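Local coordinates for beta-1,4-mannanase (Cellulomonas fimi, PDB 2BVY), which probably hydrolyses internal beta-1,4-mannosidic bonds of mannans through the family 26 glycoside hydrolase barrel, which here carries a C-terminal immunoglobulin-like domain, at residues Gly68-Ile73 with Thr109-Val114; Val114-Thr119 with Trp180-Ala185; Gly188-Tyr193 with Tyr230-Pro235. One frame throughout, in Å; residues are numbered along the deposited sequence.

Contact 1. Residues Gly68-Ile73 with Thr109-Val114. With CAC (cacodylate ion), chain B.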
loop_
_atom_site.group_PDB
_atom_site.type_symbol
_atom_site.label_atom_id
_atom_site.label_comp_id
_atom_site.label_asym_id
_atom_site.label_seq_id
_atom_site.Cartn_x
_atom_site.Cartn_y
_atom_site.Cartn_z
ATOM N N GLY A 68 -7.416 -9.142 3.622
ATOM C CA GLY A 68 -6.351 -8.725 2.723
ATOM C C GLY A 68 -6.259 -9.570 1.468
ATOM O O GLY A 68 -6.441 -10.779 1.517
ATOM N N TRP A 69 -5.969 -8.931 0.338
ATOM C CA TRP A 69 -5.851 -9.632 -0.932
ATOM C C TRP A 69 -4.584 -9.186 -1.651
ATOM O O TRP A 69 -3.837 -8.351 -1.145
ATOM C CB TRP A 69 -7.062 -9.342 -1.817
ATOM C CG TRP A 69 -8.380 -9.494 -1.109
ATOM C CD1 TRP A 69 -9.182 -8.487 -0.633
ATOM C CD2 TRP A 69 -9.051 -10.720 -0.800
ATOM N NE1 TRP A 69 -10.309 -9.015 -0.052
ATOM C CE2 TRP A 69 -10.256 -10.383 -0.139
ATOM C CE3 TRP A 69 -8.752 -12.071 -1.013
ATOM C CZ2 TRP A 69 -11.167 -11.352 0.308
ATOM C CZ3 TRP A 69 -9.661 -13.041 -0.566
ATOM C CH2 TRP A 69 -10.852 -12.671 0.085
ATOM N N ASP A 70 -4.353 -9.730 -2.842
ATOM C CA ASP A 70 -3.159 -9.370 -3.591
ATOM C C ASP A 70 -3.344 -9.510 -5.101
ATOM O O ASP A 70 -3.990 -10.443 -5.561
ATOM C CB ASP A 70 -1.999 -10.254 -3.129
ATOM C CG ASP A 70 -0.657 -9.669 -3.482
ATOM O OD1 ASP A 70 -0.244 -9.767 -4.663
ATOM O OD2 ASP A 70 -0.024 -9.089 -2.576
ATOM N N THR A 71 -2.763 -8.593 -5.871
ATOM C CA THR A 71 -2.881 -8.650 -7.323
ATOM C C THR A 71 -2.327 -9.951 -7.909
ATOM O O THR A 71 -2.437 -10.188 -9.110
ATOM C CB THR A 71 -2.184 -7.446 -8.007
ATOM O OG1 THR A 71 -0.830 -7.347 -7.557
ATOM C CG2 THR A 71 -2.918 -6.158 -7.685
ATOM N N LEU A 72 -1.720 -10.789 -7.072
ATOM C CA LEU A 72 -1.224 -12.078 -7.545
ATOM C C LEU A 72 -2.457 -12.886 -7.973
ATOM O O LEU A 72 -2.352 -13.829 -8.746
ATOM C CB LEU A 72 -0.476 -12.832 -6.437
ATOM C CG LEU A 72 0.993 -12.493 -6.164
ATOM C CD1 LEU A 72 1.475 -13.234 -4.923
ATOM C CD2 LEU A 72 1.839 -12.873 -7.371
ATOM N N ILE A 73 -3.622 -12.509 -7.449
ATOM C CA ILE A 73 -4.883 -13.165 -7.793
ATOM C C ILE A 73 -5.156 -12.907 -9.279
ATOM O O ILE A 73 -5.452 -13.823 -10.040
ATOM C CB ILE A 73 -6.053 -12.583 -6.974
ATOM C CG1 ILE A 73 -5.885 -12.931 -5.491
ATOM C CG2 ILE A 73 -7.383 -13.104 -7.519
ATOM C CD1 ILE A 73 -6.930 -12.290 -4.584
ATOM N N THR A 109 -8.401 -4.813 1.815
ATOM C CA THR A 109 -7.124 -4.173 1.535
ATOM C C THR A 109 -6.412 -5.023 0.488
ATOM O O THR A 109 -6.478 -6.252 0.519
ATOM C CB THR A 109 -6.252 -4.054 2.794
ATOM O OG1 THR A 109 -5.078 -3.297 2.480
ATOM C CG2 THR A 109 -5.860 -5.431 3.321
ATOM N N VAL A 110 -5.742 -4.367 -0.452
ATOM C CA VAL A 110 -5.061 -5.090 -1.512
ATOM C C VAL A 110 -3.594 -4.704 -1.650
ATOM O O VAL A 110 -3.262 -3.534 -1.850
ATOM C CB VAL A 110 -5.758 -4.845 -2.867
ATOM C CG1 VAL A 110 -4.997 -5.554 -3.989
ATOM C CG2 VAL A 110 -7.208 -5.310 -2.796
ATOM N N SER A 111 -2.717 -5.692 -1.529
ATOM C CA SER A 111 -1.294 -5.449 -1.699
ATOM C C SER A 111 -0.978 -5.882 -3.135
ATOM O O SER A 111 -1.862 -6.365 -3.853
ATOM C CB SER A 111 -0.489 -6.255 -0.682
ATOM O OG SER A 111 -0.877 -7.613 -0.694
ATOM N N ALA A 112 0.261 -5.709 -3.569
ATOM C CA ALA A 112 0.610 -6.076 -4.936
ATOM C C ALA A 112 2.028 -6.605 -5.090
ATOM O O ALA A 112 2.972 -5.828 -5.207
ATOM C CB ALA A 112 0.405 -4.868 -5.859
ATOM N N HIS A 113 2.175 -7.927 -5.076
ATOM C CA HIS A 113 3.483 -8.552 -5.263
ATOM C C HIS A 113 3.637 -8.693 -6.778
ATOM O O HIS A 113 3.528 -9.791 -7.334
ATOM C CB HIS A 113 3.517 -9.922 -4.587
ATOM C CG HIS A 113 3.567 -9.854 -3.093
ATOM N ND1 HIS A 113 2.504 -9.422 -2.328
ATOM C CD2 HIS A 113 4.573 -10.119 -2.221
ATOM C CE1 HIS A 113 2.851 -9.422 -1.053
ATOM N NE2 HIS A 113 4.100 -9.840 -0.961
ATOM N N VAL A 114 3.882 -7.560 -7.433
ATOM C CA VAL A 114 3.996 -7.490 -8.888
ATOM C C VAL A 114 5.066 -8.361 -9.530
ATOM O O VAL A 114 6.216 -8.401 -9.090
ATOM C CB VAL A 114 4.222 -6.034 -9.347
ATOM C CG1 VAL A 114 4.095 -5.937 -10.851
ATOM C CG2 VAL A 114 3.224 -5.109 -8.659
HETATM AS AS CAC B . 5.192 -10.211 2.644
HETATM O O1 CAC B . 6.277 -9.553 3.738
HETATM O O2 CAC B . 4.220 -9.019 2.137
HETATM C C1 CAC B . 6.095 -10.903 1.130
HETATM C C2 CAC B . 4.092 -11.497 3.493
#

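Contact 2. Residues Val114-Thr119 with Trp180-Ala185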
loop_
_atom_site.group_PDB
_atom_site.type_symbol
_atom_site.label_atom_id
_atom_site.label_comp_id
_atom_site.label_asym_id
_atom_site.label_seq_id
_atom_site.Cartn_x
_atom_site.Cartn_y
_atom_site.Cartn_z
ATOM N N VAL A 114 3.882 -7.560 -7.433
ATOM C CA VAL A 114 3.996 -7.490 -8.888
ATOM C C VAL A 114 5.066 -8.361 -9.530
ATOM O O VAL A 114 6.216 -8.401 -9.090
ATOM C CB VAL A 114 4.222 -6.034 -9.347
ATOM C CG1 VAL A 114 4.095 -5.937 -10.851
ATOM C CG2 VAL A 114 3.224 -5.109 -8.659
ATOM N N GLU A 115 4.666 -9.065 -10.580
ATOM C CA GLU A 115 5.570 -9.928 -11.333
ATOM C C GLU A 115 6.714 -9.086 -11.890
ATOM O O GLU A 115 6.542 -7.891 -12.151
ATOM C CB GLU A 115 4.814 -10.554 -12.498
ATOM C CG GLU A 115 4.157 -9.507 -13.392
ATOM C CD GLU A 115 3.304 -10.125 -14.489
ATOM O OE1 GLU A 115 3.856 -10.915 -15.289
ATOM O OE2 GLU A 115 2.089 -9.822 -14.550
ATOM N N ASN A 116 7.878 -9.700 -12.065
ATOM C CA ASN A 116 9.016 -8.985 -12.631
ATOM C C ASN A 116 8.772 -8.913 -14.150
ATOM O O ASN A 116 8.961 -9.900 -14.865
ATOM C CB ASN A 116 10.323 -9.730 -12.343
ATOM C CG ASN A 116 11.547 -8.936 -12.770
ATOM O OD1 ASN A 116 11.588 -8.392 -13.873
ATOM N ND2 ASN A 116 12.553 -8.867 -11.895
ATOM N N PHE A 117 8.337 -7.748 -14.627
ATOM C CA PHE A 117 8.035 -7.540 -16.045
ATOM C C PHE A 117 9.180 -7.824 -17.011
ATOM O O PHE A 117 8.959 -8.277 -18.129
ATOM C CB PHE A 117 7.563 -6.109 -16.262
ATOM C CG PHE A 117 6.320 -5.765 -15.502
ATOM C CD1 PHE A 117 5.094 -6.317 -15.864
ATOM C CD2 PHE A 117 6.374 -4.897 -14.413
ATOM C CE1 PHE A 117 3.945 -6.010 -15.154
ATOM C CE2 PHE A 117 5.233 -4.582 -13.695
ATOM C CZ PHE A 117 4.015 -5.138 -14.066
ATOM N N VAL A 118 10.403 -7.552 -16.582
ATOM C CA VAL A 118 11.562 -7.758 -17.431
ATOM C C VAL A 118 12.000 -9.215 -17.587
ATOM O O VAL A 118 12.239 -9.680 -18.701
ATOM C CB VAL A 118 12.759 -6.935 -16.912
ATOM C CG1 VAL A 118 14.030 -7.304 -17.669
ATOM C CG2 VAL A 118 12.462 -5.454 -17.066
ATOM N N THR A 119 12.096 -9.935 -16.478
ATOM C CA THR A 119 12.554 -11.313 -16.516
ATOM C C THR A 119 11.449 -12.350 -16.606
ATOM O O THR A 119 11.714 -13.512 -16.910
ATOM C CB THR A 119 13.381 -11.640 -15.272
ATOM O OG1 THR A 119 12.511 -11.703 -14.133
ATOM C CG2 THR A 119 14.437 -10.573 -15.043
ATOM N N TRP A 180 14.422 -7.307 -0.992
ATOM C CA TRP A 180 13.978 -8.641 -1.389
ATOM C C TRP A 180 12.958 -8.585 -2.529
ATOM O O TRP A 180 12.633 -9.608 -3.127
ATOM C CB TRP A 180 13.412 -9.417 -0.189
ATOM C CG TRP A 180 12.601 -8.605 0.742
ATOM C CD1 TRP A 180 11.269 -8.319 0.643
ATOM C CD2 TRP A 180 13.074 -7.920 1.903
ATOM N NE1 TRP A 180 10.882 -7.492 1.670
ATOM C CE2 TRP A 180 11.971 -7.230 2.460
ATOM C CE3 TRP A 180 14.325 -7.819 2.530
ATOM C CZ2 TRP A 180 12.082 -6.444 3.620
ATOM C CZ3 TRP A 180 14.437 -7.039 3.686
ATOM C CH2 TRP A 180 13.321 -6.362 4.216
ATOM N N PHE A 181 12.454 -7.385 -2.822
ATOM C CA PHE A 181 11.505 -7.190 -3.919
ATOM C C PHE A 181 12.223 -6.364 -4.987
ATOM O O PHE A 181 13.102 -5.559 -4.662
ATOM C CB PHE A 181 10.253 -6.431 -3.450
ATOM C CG PHE A 181 9.416 -7.181 -2.446
ATOM C CD1 PHE A 181 9.222 -8.557 -2.561
ATOM C CD2 PHE A 181 8.771 -6.497 -1.421
ATOM C CE1 PHE A 181 8.399 -9.237 -1.671
ATOM C CE2 PHE A 181 7.939 -7.170 -0.520
ATOM C CZ PHE A 181 7.752 -8.538 -0.645
ATOM N N TRP A 182 11.855 -6.535 -6.255
ATOM C CA TRP A 182 12.549 -5.777 -7.287
ATOM C C TRP A 182 12.313 -4.272 -7.230
ATOM O O TRP A 182 12.998 -3.518 -7.910
ATOM C CB TRP A 182 12.252 -6.328 -8.688
ATOM C CG TRP A 182 10.810 -6.370 -9.099
ATOM C CD1 TRP A 182 10.005 -7.467 -9.135
ATOM C CD2 TRP A 182 10.030 -5.280 -9.603
ATOM N NE1 TRP A 182 8.768 -7.134 -9.640
ATOM C CE2 TRP A 182 8.757 -5.796 -9.936
ATOM C CE3 TRP A 182 10.285 -3.918 -9.810
ATOM C CZ2 TRP A 182 7.736 -5.000 -10.467
ATOM C CZ3 TRP A 182 9.271 -3.118 -10.340
ATOM C CH2 TRP A 182 8.009 -3.665 -10.664
ATOM N N TRP A 183 11.360 -3.819 -6.414
ATOM C CA TRP A 183 11.136 -2.379 -6.282
ATOM C C TRP A 183 11.805 -1.882 -4.997
ATOM O O TRP A 183 11.502 -0.786 -4.503
ATOM C CB TRP A 183 9.634 -2.057 -6.263
ATOM C CG TRP A 183 8.841 -2.800 -5.216
ATOM C CD1 TRP A 183 8.648 -2.430 -3.910
ATOM C CD2 TRP A 183 8.131 -4.031 -5.395
ATOM N NE1 TRP A 183 7.856 -3.357 -3.271
ATOM C CE2 TRP A 183 7.523 -4.347 -4.157
ATOM C CE3 TRP A 183 7.948 -4.898 -6.485
ATOM C CZ2 TRP A 183 6.743 -5.497 -3.972
ATOM C CZ3 TRP A 183 7.175 -6.043 -6.305
ATOM C CH2 TRP A 183 6.579 -6.331 -5.050
ATOM N N GLY A 184 12.725 -2.701 -4.483
ATOM C CA GLY A 184 13.455 -2.396 -3.263
ATOM C C GLY A 184 14.543 -1.342 -3.356
ATOM O O GLY A 184 14.901 -0.871 -4.441
ATOM N N ALA A 185 15.097 -0.995 -2.199
ATOM C CA ALA A 185 16.112 0.053 -2.100
ATOM C C ALA A 185 17.410 -0.126 -2.881
ATOM O O ALA A 185 18.106 0.850 -3.142
ATOM C CB ALA A 185 16.434 0.318 -0.621
#

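Contact 3. Residues Gly188-Tyr193 with Tyr230-Pro235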
loop_
_atom_site.group_PDB
_atom_site.type_symbol
_atom_site.label_atom_id
_atom_site.label_comp_id
_atom_site.label_asym_id
_atom_site.label_seq_id
_atom_site.Cartn_x
_atom_site.Cartn_y
_atom_site.Cartn_z
ATOM N N GLY A 188 16.792 1.233 -6.935
ATOM C CA GLY A 188 16.300 2.549 -7.277
ATOM C C GLY A 188 16.476 3.528 -6.137
ATOM O O GLY A 188 16.242 3.202 -4.974
ATOM N N SER A 189 16.902 4.736 -6.471
ATOM C CA SER A 189 17.096 5.773 -5.470
ATOM C C SER A 189 15.760 6.097 -4.818
ATOM O O SER A 189 14.704 5.731 -5.335
ATOM C CB SER A 189 17.607 7.040 -6.139
ATOM O OG SER A 189 16.601 7.553 -6.991
ATOM N N PRO A 190 15.788 6.791 -3.668
ATOM C CA PRO A 190 14.538 7.150 -2.990
ATOM C C PRO A 190 13.637 7.930 -3.951
ATOM O O PRO A 190 12.417 7.766 -3.956
ATOM C CB PRO A 190 15.017 8.014 -1.824
ATOM C CG PRO A 190 16.336 7.374 -1.464
ATOM C CD PRO A 190 16.961 7.122 -2.831
ATOM N N GLY A 191 14.250 8.774 -4.771
ATOM C CA GLY A 191 13.487 9.561 -5.722
ATOM C C GLY A 191 12.805 8.714 -6.785
ATOM O O GLY A 191 11.657 8.977 -7.162
ATOM N N GLU A 192 13.504 7.701 -7.282
ATOM C CA GLU A 192 12.926 6.830 -8.294
ATOM C C GLU A 192 11.723 6.080 -7.692
ATOM O O GLU A 192 10.687 5.918 -8.345
ATOM C CB GLU A 192 13.996 5.859 -8.829
ATOM C CG GLU A 192 15.095 6.575 -9.635
ATOM C CD GLU A 192 16.185 5.642 -10.161
ATOM O OE1 GLU A 192 16.783 4.907 -9.349
ATOM O OE2 GLU A 192 16.453 5.650 -11.385
ATOM N N TYR A 193 11.852 5.649 -6.440
ATOM C CA TYR A 193 10.758 4.951 -5.778
ATOM C C TYR A 193 9.551 5.882 -5.664
ATOM O O TYR A 193 8.415 5.488 -5.936
ATOM C CB TYR A 193 11.160 4.504 -4.368
ATOM C CG TYR A 193 9.999 3.908 -3.604
ATOM C CD1 TYR A 193 9.597 2.589 -3.830
ATOM C CD2 TYR A 193 9.234 4.694 -2.738
ATOM C CE1 TYR A 193 8.461 2.068 -3.222
ATOM C CE2 TYR A 193 8.090 4.186 -2.125
ATOM C CZ TYR A 193 7.708 2.876 -2.371
ATOM O OH TYR A 193 6.565 2.378 -1.793
ATOM N N TYR A 230 12.626 6.430 8.214
ATOM C CA TYR A 230 11.282 6.010 7.845
ATOM C C TYR A 230 10.719 6.803 6.676
ATOM O O TYR A 230 10.133 6.233 5.760
ATOM C CB TYR A 230 10.337 6.147 9.051
ATOM C CG TYR A 230 8.900 5.755 8.764
ATOM C CD1 TYR A 230 8.555 4.428 8.519
ATOM C CD2 TYR A 230 7.884 6.715 8.742
ATOM C CE1 TYR A 230 7.234 4.059 8.261
ATOM C CE2 TYR A 230 6.558 6.362 8.482
ATOM C CZ TYR A 230 6.242 5.029 8.244
ATOM O OH TYR A 230 4.943 4.669 7.991
ATOM N N LEU A 231 10.897 8.118 6.707
ATOM C CA LEU A 231 10.367 8.984 5.658
ATOM C C LEU A 231 11.268 9.242 4.454
ATOM O O LEU A 231 10.883 9.999 3.556
ATOM C CB LEU A 231 9.952 10.334 6.257
ATOM C CG LEU A 231 8.855 10.274 7.320
ATOM C CD1 LEU A 231 8.638 11.672 7.913
ATOM C CD2 LEU A 231 7.564 9.727 6.697
ATOM N N ARG A 232 12.448 8.629 4.415
ATOM C CA ARG A 232 13.357 8.851 3.290
ATOM C C ARG A 232 12.731 8.495 1.947
ATOM O O ARG A 232 13.048 9.083 0.914
ATOM C CB ARG A 232 14.646 8.044 3.473
ATOM C CG ARG A 232 15.498 7.926 2.214
ATOM C CD ARG A 232 16.934 7.630 2.570
ATOM N NE ARG A 232 17.022 6.601 3.602
ATOM C CZ ARG A 232 18.136 6.291 4.260
ATOM N NH1 ARG A 232 19.264 6.933 3.995
ATOM N NH2 ARG A 232 18.124 5.343 5.188
ATOM N N THR A 233 11.810 7.545 1.982
ATOM C CA THR A 233 11.152 7.064 0.784
ATOM C C THR A 233 9.696 7.545 0.669
ATOM O O THR A 233 9.003 7.253 -0.300
ATOM C CB THR A 233 11.248 5.521 0.799
ATOM O OG1 THR A 233 11.880 5.071 -0.399
ATOM C CG2 THR A 233 9.896 4.889 0.990
ATOM N N TYR A 234 9.248 8.297 1.664
ATOM C CA TYR A 234 7.886 8.820 1.715
ATOM C C TYR A 234 7.415 9.513 0.434
ATOM O O TYR A 234 8.003 10.497 -0.008
ATOM C CB TYR A 234 7.768 9.785 2.899
ATOM C CG TYR A 234 6.390 10.351 3.109
ATOM C CD1 TYR A 234 5.280 9.512 3.202
ATOM C CD2 TYR A 234 6.195 11.726 3.251
ATOM C CE1 TYR A 234 4.015 10.025 3.431
ATOM C CE2 TYR A 234 4.934 12.254 3.481
ATOM C CZ TYR A 234 3.849 11.398 3.572
ATOM O OH TYR A 234 2.601 11.904 3.813
ATOM N N PRO A 235 6.326 9.012 -0.170
ATOM C CA PRO A 235 5.765 9.575 -1.404
ATOM C C PRO A 235 5.265 11.018 -1.297
ATOM O O PRO A 235 5.294 11.753 -2.289
ATOM C CB PRO A 235 4.636 8.603 -1.741
ATOM C CG PRO A 235 5.145 7.314 -1.205
ATOM C CD PRO A 235 5.675 7.733 0.148
#

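Contact 1. Residues Gly68-Ile73 with Thr109-Val114
Both oxygens of Asp70 are engaged by His113, a His-carboxylate pair at the C-terminal ends of two parallel strands. The ring donates from ND1 to Asp70 OD2 at 2.6 Å, OD2 lying close to the imidazole plane although ND1 stands above the carboxylate plane; the two planes are 46° apart. From the other face of the carboxylate Ser111 OG gives its proton to the same OD2, 2.5 Å away. Asp70 OD1 takes the backbone N of His113 on its syn lone pair in an almost straight bond of 3.1 Å. With CG anti to the backbone N (chi1 -161°), Asp70 swings its carboxylate across to 109-114, and the grip fixes the imidazole rotation. His113 NE2 has a weak bond to O2 of a cacodylate ion, probably from the crystallisation liquor. The His113 side chain is about 5 Å from that of Glu282 and 6 Å from that of Glu175, the predicted nucleophile and proton donor. Behind this lies regular parallel pairing: Trp69 N to Thr109 O (2.7 Å), Ser111 N to Trp69 O and Thr71 N to Ser111 O. Strands 66-70 and 107-111 are TIM-barrel neighbours joined through helix 87-104, whose Phe94 and Ile98 pack on Val110 and Trp69; strand 168-171 follows beyond Val110.

Contact 2. Residues Val114-Thr119 with Trp180-Ala185
Trp182 enters the loop Val114-Thr119 ring first, joining two loops that follow successive strands of the TIM barrel; Val114 and Phe117 meet its benzo end at CZ2, Asn116 its pyrrole side. Val114 CG1 lies in the ring plane at the edge, 3.8 Å from Trp182 CZ2. Asn116 crosses over one face, its amide turned 49° from the indole, with CB 3.9 Å from Trp182 CD1. Phe117 comes in obliquely, CE2 being 4.1 Å from Trp182 CZ2. Within its own segment Trp182 is backed by Trp183, whose CE3 sits 3.6 Å above the indole, over its centre. Trp183 also has Val114 O at its ring edge, 3.8 Å from Trp183 CZ3, while its NE1 is bonded to His174 O. Both indoles leave the chain with CG between backbone N and carbonyl carbon, at successive positions of the type I turn Phe181-Gly184. Asn116 is itself held: OD1 receives Thr119 N in an Asx motif and also bonds Thr130 OG1, while ND2 reaches the carbonyls of Asp125 and Ser127. Across the segments Trp182 NE1 donates to Val114 O at 2.9 Å, bent to 146° at the hydrogen, with the nitrogen 42° out of the carbonyl plane.

Contact 3. Residues Gly188-Tyr193 with Tyr230-Pro235
A chi1 of 174° carries the ring of Tyr193 away from its own backbone N and out from the first turn of helix 190-207 toward Thr233, and the two side chains cross at about a right angle. Thr233 has an unusual chi1 of -124°, away from the staggered positions; its CG2 is then 3.7 Å from Tyr193 CE2, and its OG1 3.6 Å from Tyr193 CD2. The backbone joins in, for Thr233 O lies near the plane of the phenol ring at its edge, 3.5 Å from Tyr193 CD2. Further along the same ring, Tyr193 CE2 has Pro235 CG at 4.4 Å. One turn back on the helix, Pro190 meets Arg232 by its ring carbons: CB rests 3.5 Å from Arg232 O, and CG lies 3.8 Å from Arg232 CG, so the aliphatic start of the arginine does the touching. The contact is thus van der Waals packing, without a hydrogen bond between the two segments. Pro190 sits directly after the N-cap in a capping box: Glu192 N donates to Ser189 OG at 3.1 Å, and Ser189 N returns a bond of 2.9 Å to Glu192 OE1, which also has a salt bridge to Arg132. Tyr193 OH is bonded to Trp173 O. The packing joins the start of helix 190-207 to the loop between helix 227-230 and strand 242-249; Trp217 of strand 213-217 lies against Thr233 and Pro235.

Overall arrangement
All three contacts belong to the family 26 TIM barrel and follow one another along the chain. Contact 1 pairs two adjacent barrel strands; contact 2, its centre 14 Å away, shares Val114 with it and joins the loops after strands 107-111 and 168-171. Trp183 and Phe181 of contact 2 pack directly on His113. Contact 3 lies 16 Å from contact 2 and 21 Å from contact 1, centre to centre, touching the former through Trp183 O and Tyr193 CD1 but not the latter. The series thus runs from the strand ends near the predicted catalytic glutamates, Glu175 and Glu282, through the loops to the start of helix 190-207.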